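Side-chain contacts in ankyrin repeat domain protein (Legionella pneumophila subsp. pneumophila, PDB 6MCA), which is a bacterial effector with ankyrin repeats and a cysteine protease-like region that interacts with the LARP7 component of the host 7SK snRNP complex: residues E184-L188 and E189-A193; I218-I221 and M222-F225; F245-I248 and A249-L252. All coordinates share one frame; numbering follows the deposited sequence.

Contact 1 (E184-L188 and E189-A193)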
ATOM      1  N   GLU A 184      -0.027  10.177  -5.495  1.00 39.89           N
ATOM      2  CA  GLU A 184       1.395   9.875  -5.595  1.00 38.99           C
ATOM      3  C   GLU A 184       2.018   9.442  -4.276  1.00 36.27           C
ATOM      4  O   GLU A 184       3.180   9.023  -4.269  1.00 38.48           O
ATOM      5  CB  GLU A 184       2.145  11.097  -6.138  1.00 38.59           C
ATOM      6  CG  GLU A 184       1.449  11.765  -7.315  1.00 53.12           C
ATOM      7  CD  GLU A 184       2.101  13.072  -7.721  1.00 58.94           C
ATOM      8  OE1 GLU A 184       3.270  13.045  -8.163  1.00 62.17           O
ATOM      9  OE2 GLU A 184       1.445  14.129  -7.600  1.00 59.45           O
ATOM     10  N   GLY A 185       1.287   9.529  -3.168  1.00 34.11           N
ATOM     11  CA  GLY A 185       1.842   9.126  -1.886  1.00 36.03           C
ATOM     12  C   GLY A 185       1.992   7.617  -1.810  1.00 37.27           C
ATOM     13  O   GLY A 185       1.051   6.868  -2.102  1.00 40.67           O
ATOM     14  N   PHE A 186       3.178   7.162  -1.418  1.00 36.01           N
ATOM     15  CA  PHE A 186       3.477   5.740  -1.320  1.00 33.47           C
ATOM     16  C   PHE A 186       3.411   5.297   0.136  1.00 27.82           C
ATOM     17  O   PHE A 186       3.995   5.940   1.014  1.00 31.49           O
ATOM     18  CB  PHE A 186       4.856   5.426  -1.903  1.00 27.38           C
ATOM     19  CG  PHE A 186       5.249   3.981  -1.781  1.00 33.42           C
ATOM     20  CD1 PHE A 186       4.769   3.041  -2.679  1.00 29.30           C
ATOM     21  CD2 PHE A 186       6.094   3.561  -0.766  1.00 28.56           C
ATOM     22  CE1 PHE A 186       5.127   1.709  -2.568  1.00 27.61           C
ATOM     23  CE2 PHE A 186       6.455   2.231  -0.650  1.00 34.68           C
ATOM     24  CZ  PHE A 186       5.971   1.304  -1.553  1.00 22.85           C
ATOM     25  N   ILE A 187       2.700   4.198   0.383  1.00 22.28           N
ATOM     26  CA  ILE A 187       2.593   3.592   1.705  1.00 19.38           C
ATOM     27  C   ILE A 187       3.003   2.132   1.573  1.00 26.84           C
ATOM     28  O   ILE A 187       2.376   1.375   0.823  1.00 33.67           O
ATOM     29  CB  ILE A 187       1.174   3.711   2.284  1.00 25.16           C
ATOM     30  CG1 ILE A 187       0.682   5.158   2.194  1.00 24.00           C
ATOM     31  CG2 ILE A 187       1.144   3.225   3.724  1.00 17.08           C
ATOM     32  CD1 ILE A 187      -0.800   5.319   2.444  1.00 31.41           C
ATOM     33  N   LEU A 188       4.045   1.735   2.308  1.00 26.64           N
ATOM     34  CA  LEU A 188       4.683   0.444   2.063  1.00 24.34           C
ATOM     35  C   LEU A 188       3.799  -0.718   2.504  1.00 21.44           C
ATOM     36  O   LEU A 188       3.549  -1.647   1.728  1.00 28.62           O
ATOM     37  CB  LEU A 188       6.039   0.391   2.768  1.00 23.40           C
ATOM     38  CG  LEU A 188       6.868  -0.873   2.538  1.00 29.85           C
ATOM     39  CD1 LEU A 188       7.128  -1.081   1.054  1.00 23.34           C
ATOM     40  CD2 LEU A 188       8.175  -0.801   3.309  1.00 27.59           C
ATOM     41  N   GLU A 189       3.338  -0.699   3.758  1.00 20.03           N
ATOM     42  CA  GLU A 189       2.511  -1.794   4.259  1.00 32.43           C
ATOM     43  C   GLU A 189       1.207  -1.898   3.480  1.00 28.53           C
ATOM     44  O   GLU A 189       0.757  -3.004   3.137  1.00 28.72           O
ATOM     45  CB  GLU A 189       2.236  -1.598   5.750  1.00 30.67           C
ATOM     46  CG  GLU A 189       3.485  -1.329   6.577  1.00 39.34           C
ATOM     47  CD  GLU A 189       3.228  -1.411   8.070  1.00 45.84           C
ATOM     48  OE1 GLU A 189       2.923  -2.516   8.564  1.00 57.65           O
ATOM     49  OE2 GLU A 189       3.336  -0.368   8.749  1.00 58.59           O
ATOM     50  N   PHE A 190       0.585  -0.752   3.194  1.00 23.36           N
ATOM     51  CA  PHE A 190      -0.594  -0.735   2.337  1.00 27.10           C
ATOM     52  C   PHE A 190      -0.292  -1.356   0.981  1.00 29.54           C
ATOM     53  O   PHE A 190      -1.098  -2.130   0.454  1.00 29.93           O
ATOM     54  CB  PHE A 190      -1.098   0.701   2.172  1.00 23.38           C
ATOM     55  CG  PHE A 190      -2.177   0.853   1.135  1.00 25.61           C
ATOM     56  CD1 PHE A 190      -3.501   0.597   1.452  1.00 30.26           C
ATOM     57  CD2 PHE A 190      -1.868   1.260  -0.153  1.00 30.17           C
ATOM     58  CE1 PHE A 190      -4.497   0.741   0.505  1.00 23.87           C
ATOM     59  CE2 PHE A 190      -2.858   1.401  -1.106  1.00 37.77           C
ATOM     60  CZ  PHE A 190      -4.175   1.143  -0.775  1.00 32.59           C
ATOM     61  N   THR A 191       0.866  -1.025   0.402  1.00 25.06           N
ATOM     62  CA  THR A 191       1.216  -1.556  -0.911  1.00 16.17           C
ATOM     63  C   THR A 191       1.384  -3.070  -0.868  1.00 28.22           C
ATOM     64  O   THR A 191       0.899  -3.778  -1.757  1.00 21.91           O
ATOM     65  CB  THR A 191       2.491  -0.887  -1.429  1.00 31.47           C
ATOM     66  OG1 THR A 191       2.225   0.492  -1.715  1.00 31.59           O
ATOM     67  CG2 THR A 191       2.977  -1.568  -2.697  1.00 20.29           C
ATOM     68  N   VAL A 192       2.060  -3.586   0.160  1.00 19.07           N
ATOM     69  CA  VAL A 192       2.238  -5.032   0.283  1.00 21.40           C
ATOM     70  C   VAL A 192       0.886  -5.726   0.392  1.00 25.41           C
ATOM     71  O   VAL A 192       0.613  -6.721  -0.299  1.00 27.31           O
ATOM     72  CB  VAL A 192       3.140  -5.359   1.487  1.00 31.36           C
ATOM     73  CG1 VAL A 192       3.260  -6.863   1.670  1.00 25.36           C
ATOM     74  CG2 VAL A 192       4.513  -4.730   1.309  1.00 27.03           C
ATOM     75  N   ALA A 193       0.012  -5.198   1.254  1.00 27.23           N
ATOM     76  CA  ALA A 193      -1.303  -5.806   1.437  1.00 36.87           C
ATOM     77  C   ALA A 193      -2.113  -5.782   0.143  1.00 26.42           C
ATOM     78  O   ALA A 193      -2.723  -6.793  -0.237  1.00 30.64           O
ATOM     79  CB  ALA A 193      -2.057  -5.093   2.560  1.00 27.45           C
TER
HETATM   80  O   HOH W   1       0.783   3.198  -1.689  1.00 31.41           O
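The loop 184-187, which joins strand 178-182 to helix 188-202, enters the helix at Ile187, the N-cap residue, and Thr191 N and Val192 N close the first turn on Ile187 O and Leu188 O, the second of these bonds measuring 2.9 Å with an N-H...O angle of 162°. Ile187 O is gripped twice. Besides the backbone N of Thr191 it takes the hydroxyl of the same residue, with Thr191 OG1 lying 2.7 Å from Ile187 O and 37° out of the carbonyl plane; the two donors approach from opposite faces. A serine or threonine hydroxyl hydrogen-bonded to the carbonyl four residues back is a familiar feature of helices, and here a chi1 of -68° sets OG1 beside its own backbone N, where it can reach the carbonyl. One water joins the same site, accepting from Ile187 N at 3.0 Å and donating to Thr191 OG1 at 3.1 Å. The Phe186 side chain crosses that of Thr191 at about a right angle, and its CE1 comes within 3.3 Å of Thr191 OG1. Apolar packing is lighter: the CG2 branch of Ile187 rests on Phe190 CB at 3.7 Å. Phe186 and Thr191 pack on helix 348-353, Phe190 meets Phe153 of helix 147-162 edge-to-face and packs on helix 126-131, and Leu188 and Val192 lean on helix 215-233, so four helices border the start of helix 188-202.

Contact 2 (I218-I221 and M222-F225)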
ATOM      1  N   ILE A 218       2.888 -18.357  -8.136  1.00 19.90           N
ATOM      2  CA  ILE A 218       2.251 -17.156  -7.600  1.00 25.66           C
ATOM      3  C   ILE A 218       1.882 -17.357  -6.137  1.00 29.63           C
ATOM      4  O   ILE A 218       2.136 -16.487  -5.292  1.00 32.37           O
ATOM      5  CB  ILE A 218       1.020 -16.783  -8.447  1.00 21.85           C
ATOM      6  CG1 ILE A 218       1.442 -16.447  -9.879  1.00 27.15           C
ATOM      7  CG2 ILE A 218       0.268 -15.621  -7.816  1.00 20.93           C
ATOM      8  CD1 ILE A 218       0.321 -15.899 -10.736  1.00 29.61           C
ATOM      9  N   HIS A 219       1.306 -18.519  -5.811  1.00 26.05           N
ATOM     10  CA  HIS A 219       0.956 -18.817  -4.427  1.00 20.84           C
ATOM     11  C   HIS A 219       2.149 -18.595  -3.508  1.00 22.45           C
ATOM     12  O   HIS A 219       2.053 -17.872  -2.507  1.00 27.20           O
ATOM     13  CB  HIS A 219       0.446 -20.254  -4.308  1.00 24.05           C
ATOM     14  CG  HIS A 219      -0.996 -20.417  -4.677  1.00 32.03           C
ATOM     15  ND1 HIS A 219      -1.456 -21.475  -5.431  1.00 29.69           N
ATOM     16  CD2 HIS A 219      -2.080 -19.659  -4.392  1.00 43.30           C
ATOM     17  CE1 HIS A 219      -2.761 -21.359  -5.598  1.00 31.91           C
ATOM     18  NE2 HIS A 219      -3.165 -20.265  -4.977  1.00 41.85           N
ATOM     19  N   ASN A 220       3.298 -19.177  -3.864  1.00 19.99           N
ATOM     20  CA  ASN A 220       4.496 -19.006  -3.050  1.00 24.69           C
ATOM     21  C   ASN A 220       4.812 -17.530  -2.862  1.00 24.62           C
ATOM     22  O   ASN A 220       5.067 -17.075  -1.738  1.00 25.77           O
ATOM     23  CB  ASN A 220       5.674 -19.737  -3.691  1.00 25.30           C
ATOM     24  CG  ASN A 220       5.486 -21.239  -3.709  1.00 35.17           C
ATOM     25  OD1 ASN A 220       4.851 -21.806  -2.821  1.00 32.95           O
ATOM     26  ND2 ASN A 220       6.038 -21.893  -4.724  1.00 32.26           N
ATOM     27  N   ILE A 221       4.752 -16.758  -3.952  1.00 14.64           N
ATOM     28  CA  ILE A 221       5.001 -15.321  -3.863  1.00 26.16           C
ATOM     29  C   ILE A 221       4.079 -14.699  -2.826  1.00 20.93           C
ATOM     30  O   ILE A 221       4.522 -13.966  -1.931  1.00 22.81           O
ATOM     31  CB  ILE A 221       4.834 -14.660  -5.243  1.00 20.59           C
ATOM     32  CG1 ILE A 221       5.879 -15.203  -6.222  1.00 22.05           C
ATOM     33  CG2 ILE A 221       4.944 -13.149  -5.131  1.00 16.69           C
ATOM     34  CD1 ILE A 221       5.733 -14.671  -7.632  1.00 17.97           C
ATOM     35  N   MET A 222       2.785 -15.027  -2.904  1.00 23.15           N
ATOM     36  CA  MET A 222       1.834 -14.506  -1.928  1.00 23.95           C
ATOM     37  C   MET A 222       2.278 -14.848  -0.514  1.00 23.96           C
ATOM     38  O   MET A 222       2.326 -13.973   0.361  1.00 25.85           O
ATOM     39  CB  MET A 222       0.435 -15.051  -2.217  1.00 19.34           C
ATOM     40  CG  MET A 222      -0.169 -14.515  -3.507  1.00 23.26           C
ATOM     41  SD  MET A 222      -1.692 -15.348  -3.996  1.00 27.94           S
ATOM     42  CE  MET A 222      -2.745 -14.973  -2.595  1.00 22.76           C
ATOM     43  N   ASP A 223       2.662 -16.110  -0.288  1.00 14.12           N
ATOM     44  CA  ASP A 223       3.197 -16.506   1.009  1.00 13.35           C
ATOM     45  C   ASP A 223       4.295 -15.550   1.450  1.00 31.22           C
ATOM     46  O   ASP A 223       4.231 -14.969   2.541  1.00 24.19           O
ATOM     47  CB  ASP A 223       3.730 -17.938   0.944  1.00 16.89           C
ATOM     48  CG  ASP A 223       2.626 -18.975   0.983  1.00 28.21           C
ATOM     49  OD1 ASP A 223       2.943 -20.180   0.884  1.00 34.02           O
ATOM     50  OD2 ASP A 223       1.447 -18.589   1.115  1.00 25.08           O
ATOM     51  N   ALA A 224       5.286 -15.339   0.579  1.00 23.93           N
ATOM     52  CA  ALA A 224       6.385 -14.445   0.916  1.00 23.65           C
ATOM     53  C   ALA A 224       5.862 -13.066   1.286  1.00 31.25           C
ATOM     54  O   ALA A 224       6.240 -12.503   2.323  1.00 22.64           O
ATOM     55  CB  ALA A 224       7.370 -14.366  -0.250  1.00 21.86           C
ATOM     56  N   PHE A 225       4.940 -12.531   0.477  1.00 15.37           N
ATOM     57  CA  PHE A 225       4.379 -11.220   0.781  1.00 22.20           C
ATOM     58  C   PHE A 225       3.773 -11.205   2.174  1.00 28.77           C
ATOM     59  O   PHE A 225       4.014 -10.274   2.954  1.00 26.52           O
ATOM     60  CB  PHE A 225       3.342 -10.830  -0.271  1.00 16.60           C
ATOM     61  CG  PHE A 225       3.907 -10.031  -1.410  1.00 24.54           C
ATOM     62  CD1 PHE A 225       4.299  -8.715  -1.224  1.00 26.20           C
ATOM     63  CD2 PHE A 225       4.052 -10.595  -2.666  1.00 22.62           C
ATOM     64  CE1 PHE A 225       4.821  -7.976  -2.270  1.00 22.60           C
ATOM     65  CE2 PHE A 225       4.574  -9.862  -3.715  1.00 22.55           C
ATOM     66  CZ  PHE A 225       4.958  -8.550  -3.517  1.00 23.15           C
TER
HETATM   67  O   HOH W   2       5.501 -21.063   0.187  1.00 37.89           O
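The Phe225 ring has the CG2 branch of Ile221 beside it, with Ile221 CG2 3.6 Å from Phe225 CE2, while the carbonyl of Ile221 approaches the ring obliquely, Ile221 O standing 3.5 Å from Phe225 CD2. Near the imidazole of His219 lies the sulfur of Met222, also oblique, 5.4 Å from the ring centroid and 68° off the ring normal, a loose sulfur-aromatic approach. These are i to i+4 and i to i+3 neighbours on one alpha-helix, 215-233, whose regular backbone bonds set the spacing; Phe225 N, for example, donates to Ile221 O at 2.8 Å. Ile221 and Phe225 point the same way and lie side by side, forming an apolar strip along the buried side. Helix 355-364 receives both of them, and Phe225 also reaches Val195 of helix 188-202 and Ile258 of strand 256-263. Met222 has CG beside its backbone N, runs extended through chi2 and bends at chi3 (61°); its sulfur sits 4.3 Å from Ile218 CG2, and the side chain packs on Leu199 of helix 188-202. The polar side works differently. Asn220 ND2 is hydrogen-bonded to Gln363 OE1, which ties helix 215-233 to helix 355-364, and the other end of the amide is joined to the carboxylate of Asp223 through a single water that donates to Asn220 OD1 at 3.2 Å and to Asp223 OD1 at 2.8 Å.

Contact 3 (F245-I248 and A249-L252)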
ATOM      1  N   PHE A 245      12.600 -12.221  17.657  1.00 42.14           N
ATOM      2  CA  PHE A 245      13.774 -12.882  17.100  1.00 47.05           C
ATOM      3  C   PHE A 245      13.498 -14.348  16.794  1.00 43.79           C
ATOM      4  O   PHE A 245      14.030 -14.882  15.816  1.00 43.50           O
ATOM      5  CB  PHE A 245      14.956 -12.731  18.056  1.00 39.59           C
ATOM      6  CG  PHE A 245      15.422 -11.312  18.212  1.00 47.00           C
ATOM      7  CD1 PHE A 245      15.613 -10.506  17.101  1.00 48.19           C
ATOM      8  CD2 PHE A 245      15.658 -10.777  19.468  1.00 49.34           C
ATOM      9  CE1 PHE A 245      16.036  -9.198  17.238  1.00 48.26           C
ATOM     10  CE2 PHE A 245      16.080  -9.468  19.612  1.00 45.24           C
ATOM     11  CZ  PHE A 245      16.270  -8.678  18.495  1.00 55.17           C
ATOM     12  N   LYS A 246      12.660 -15.008  17.597  1.00 27.80           N
ATOM     13  CA  LYS A 246      12.244 -16.367  17.260  1.00 35.79           C
ATOM     14  C   LYS A 246      11.467 -16.392  15.949  1.00 40.29           C
ATOM     15  O   LYS A 246      11.669 -17.281  15.111  1.00 47.92           O
ATOM     16  CB  LYS A 246      11.406 -16.960  18.393  1.00 46.20           C
ATOM     17  CG  LYS A 246      12.184 -17.225  19.671  1.00 57.42           C
ATOM     18  CD  LYS A 246      11.553 -18.344  20.484  1.00 71.28           C
ATOM     19  CE  LYS A 246      10.759 -17.798  21.661  1.00 69.68           C
ATOM     20  NZ  LYS A 246       9.485 -17.157  21.228  1.00 78.06           N
ATOM     21  N   ARG A 247      10.581 -15.415  15.750  1.00 38.61           N
ATOM     22  CA  ARG A 247       9.837 -15.343  14.498  1.00 38.80           C
ATOM     23  C   ARG A 247      10.766 -15.084  13.319  1.00 48.10           C
ATOM     24  O   ARG A 247      10.601 -15.681  12.248  1.00 53.10           O
ATOM     25  CB  ARG A 247       8.763 -14.260  14.590  1.00 41.51           C
ATOM     26  CG  ARG A 247       7.441 -14.769  15.134  1.00 36.57           C
ATOM     27  CD  ARG A 247       6.966 -15.999  14.374  1.00 41.80           C
ATOM     28  NE  ARG A 247       6.490 -15.676  13.032  1.00 42.84           N
ATOM     29  CZ  ARG A 247       6.363 -16.564  12.050  1.00 50.83           C
ATOM     30  NH1 ARG A 247       6.691 -17.833  12.251  1.00 57.49           N
ATOM     31  NH2 ARG A 247       5.914 -16.181  10.863  1.00 51.54           N
ATOM     32  N   ILE A 248      11.748 -14.198  13.496  1.00 38.10           N
ATOM     33  CA  ILE A 248      12.704 -13.931  12.425  1.00 41.02           C
ATOM     34  C   ILE A 248      13.514 -15.184  12.108  1.00 39.73           C
ATOM     35  O   ILE A 248      13.806 -15.472  10.941  1.00 50.38           O
ATOM     36  CB  ILE A 248      13.608 -12.742  12.799  1.00 37.93           C
ATOM     37  CG1 ILE A 248      12.777 -11.468  12.951  1.00 35.61           C
ATOM     38  CG2 ILE A 248      14.675 -12.526  11.740  1.00 38.75           C
ATOM     39  CD1 ILE A 248      13.586 -10.262  13.370  1.00 44.80           C
ATOM     40  N   ALA A 249      13.876 -15.956  13.136  1.00 36.36           N
ATOM     41  CA  ALA A 249      14.586 -17.211  12.906  1.00 41.05           C
ATOM     42  C   ALA A 249      13.721 -18.199  12.140  1.00 34.01           C
ATOM     43  O   ALA A 249      14.216 -18.925  11.269  1.00 36.79           O
ATOM     44  CB  ALA A 249      15.040 -17.809  14.237  1.00 36.25           C
ATOM     45  N   ALA A 250      12.425 -18.243  12.455  1.00 33.38           N
ATOM     46  CA  ALA A 250      11.518 -19.110  11.712  1.00 36.31           C
ATOM     47  C   ALA A 250      11.428 -18.691  10.248  1.00 46.48           C
ATOM     48  O   ALA A 250      11.484 -19.537   9.347  1.00 45.55           O
ATOM     49  CB  ALA A 250      10.134 -19.102  12.361  1.00 32.29           C
ATOM     50  N   LEU A 251      11.300 -17.385   9.992  1.00 39.90           N
ATOM     51  CA  LEU A 251      11.149 -16.904   8.619  1.00 34.15           C
ATOM     52  C   LEU A 251      12.439 -17.014   7.815  1.00 35.89           C
ATOM     53  O   LEU A 251      12.389 -17.106   6.581  1.00 42.65           O
ATOM     54  CB  LEU A 251      10.657 -15.461   8.610  1.00 33.62           C
ATOM     55  CG  LEU A 251       9.381 -15.229   9.416  1.00 49.37           C
ATOM     56  CD1 LEU A 251       9.261 -13.789   9.896  1.00 40.77           C
ATOM     57  CD2 LEU A 251       8.192 -15.629   8.562  1.00 52.85           C
ATOM     58  N   LEU A 252      13.599 -16.999   8.478  1.00 39.83           N
ATOM     59  CA  LEU A 252      14.850 -17.233   7.767  1.00 33.67           C
ATOM     60  C   LEU A 252      14.935 -18.635   7.184  1.00 45.47           C
ATOM     61  O   LEU A 252      15.793 -18.879   6.329  1.00 49.88           O
ATOM     62  CB  LEU A 252      16.039 -16.987   8.691  1.00 43.26           C
ATOM     63  CG  LEU A 252      16.580 -15.559   8.725  1.00 36.42           C
ATOM     64  CD1 LEU A 252      17.785 -15.476   9.643  1.00 46.06           C
ATOM     65  CD2 LEU A 252      16.936 -15.101   7.321  1.00 41.47           C
TER
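Arg247 folds back over Leu251, one turn further along the amphipathic alpha-helix 242-251, and the interactions of this last stretch sort into charge, apolar packing and backbone bonds. The charged interaction is made by Arg247. Its NE forms a salt bridge with Glu230 OE2 of helix 215-233, and its side chain also packs on Tyr234, so the arginine fastens two consecutive helices of the chain at their surface. Bends at chi2 (-52°) and chi3 (-72°) curl the chain along its own helix instead of letting it stretch outward, and this brings the guanidinium above the next turn.

The curl brings apolar groups against the guanidinium. Leu251 CG lies over one face of it, 3.9 Å above its plane and offset toward the rim, and the two side chains cross at a slant. The methyl of Ala250 meets the same group obliquely, Ala250 CB being 3.7 Å from Arg247 NH1. Aliphatic carbon thus lines part of a charged group whose NE is held by Glu230.

A separate set of apolar contacts faces the neighbouring helices. On the side facing helix 305-312, Ile248 and Leu252 both pack on Ile305 and Ile308, while Leu251 joins Ile248 on Leu231 of helix 215-233.

The backbone bonds are the i to i+4 series, from Ala249 N to Phe245 O through to Leu252 N to Ile248 O, where the N-H...O angle is 147°. Beside them, the branch of Leu251 that touches the arginine most closely is CD2, 3.3 Å from Arg247 NH2.

How the contacts relate
The three contacts show one principle, that side chains a turn apart on a helix touch each other and, at the same time, the neighbouring helices. Contact 1, at the start of helix 188-202, and contact 2, on the next helix, 215-233, have centres about 18 Å apart, and they touch directly where Val192 CG1 packs on Phe225 CD1 at 3.6 Å. Contact 3 lies on the following helix, 242-251; its nearest atoms stay about 7 Å from contact 2 and about 12 Å from contact 1. Contact 1 is close to the centre of the chain, and the Ile187 side chain is about 4 Å from a bound tartrate, probably derived from the crystallisation liquor.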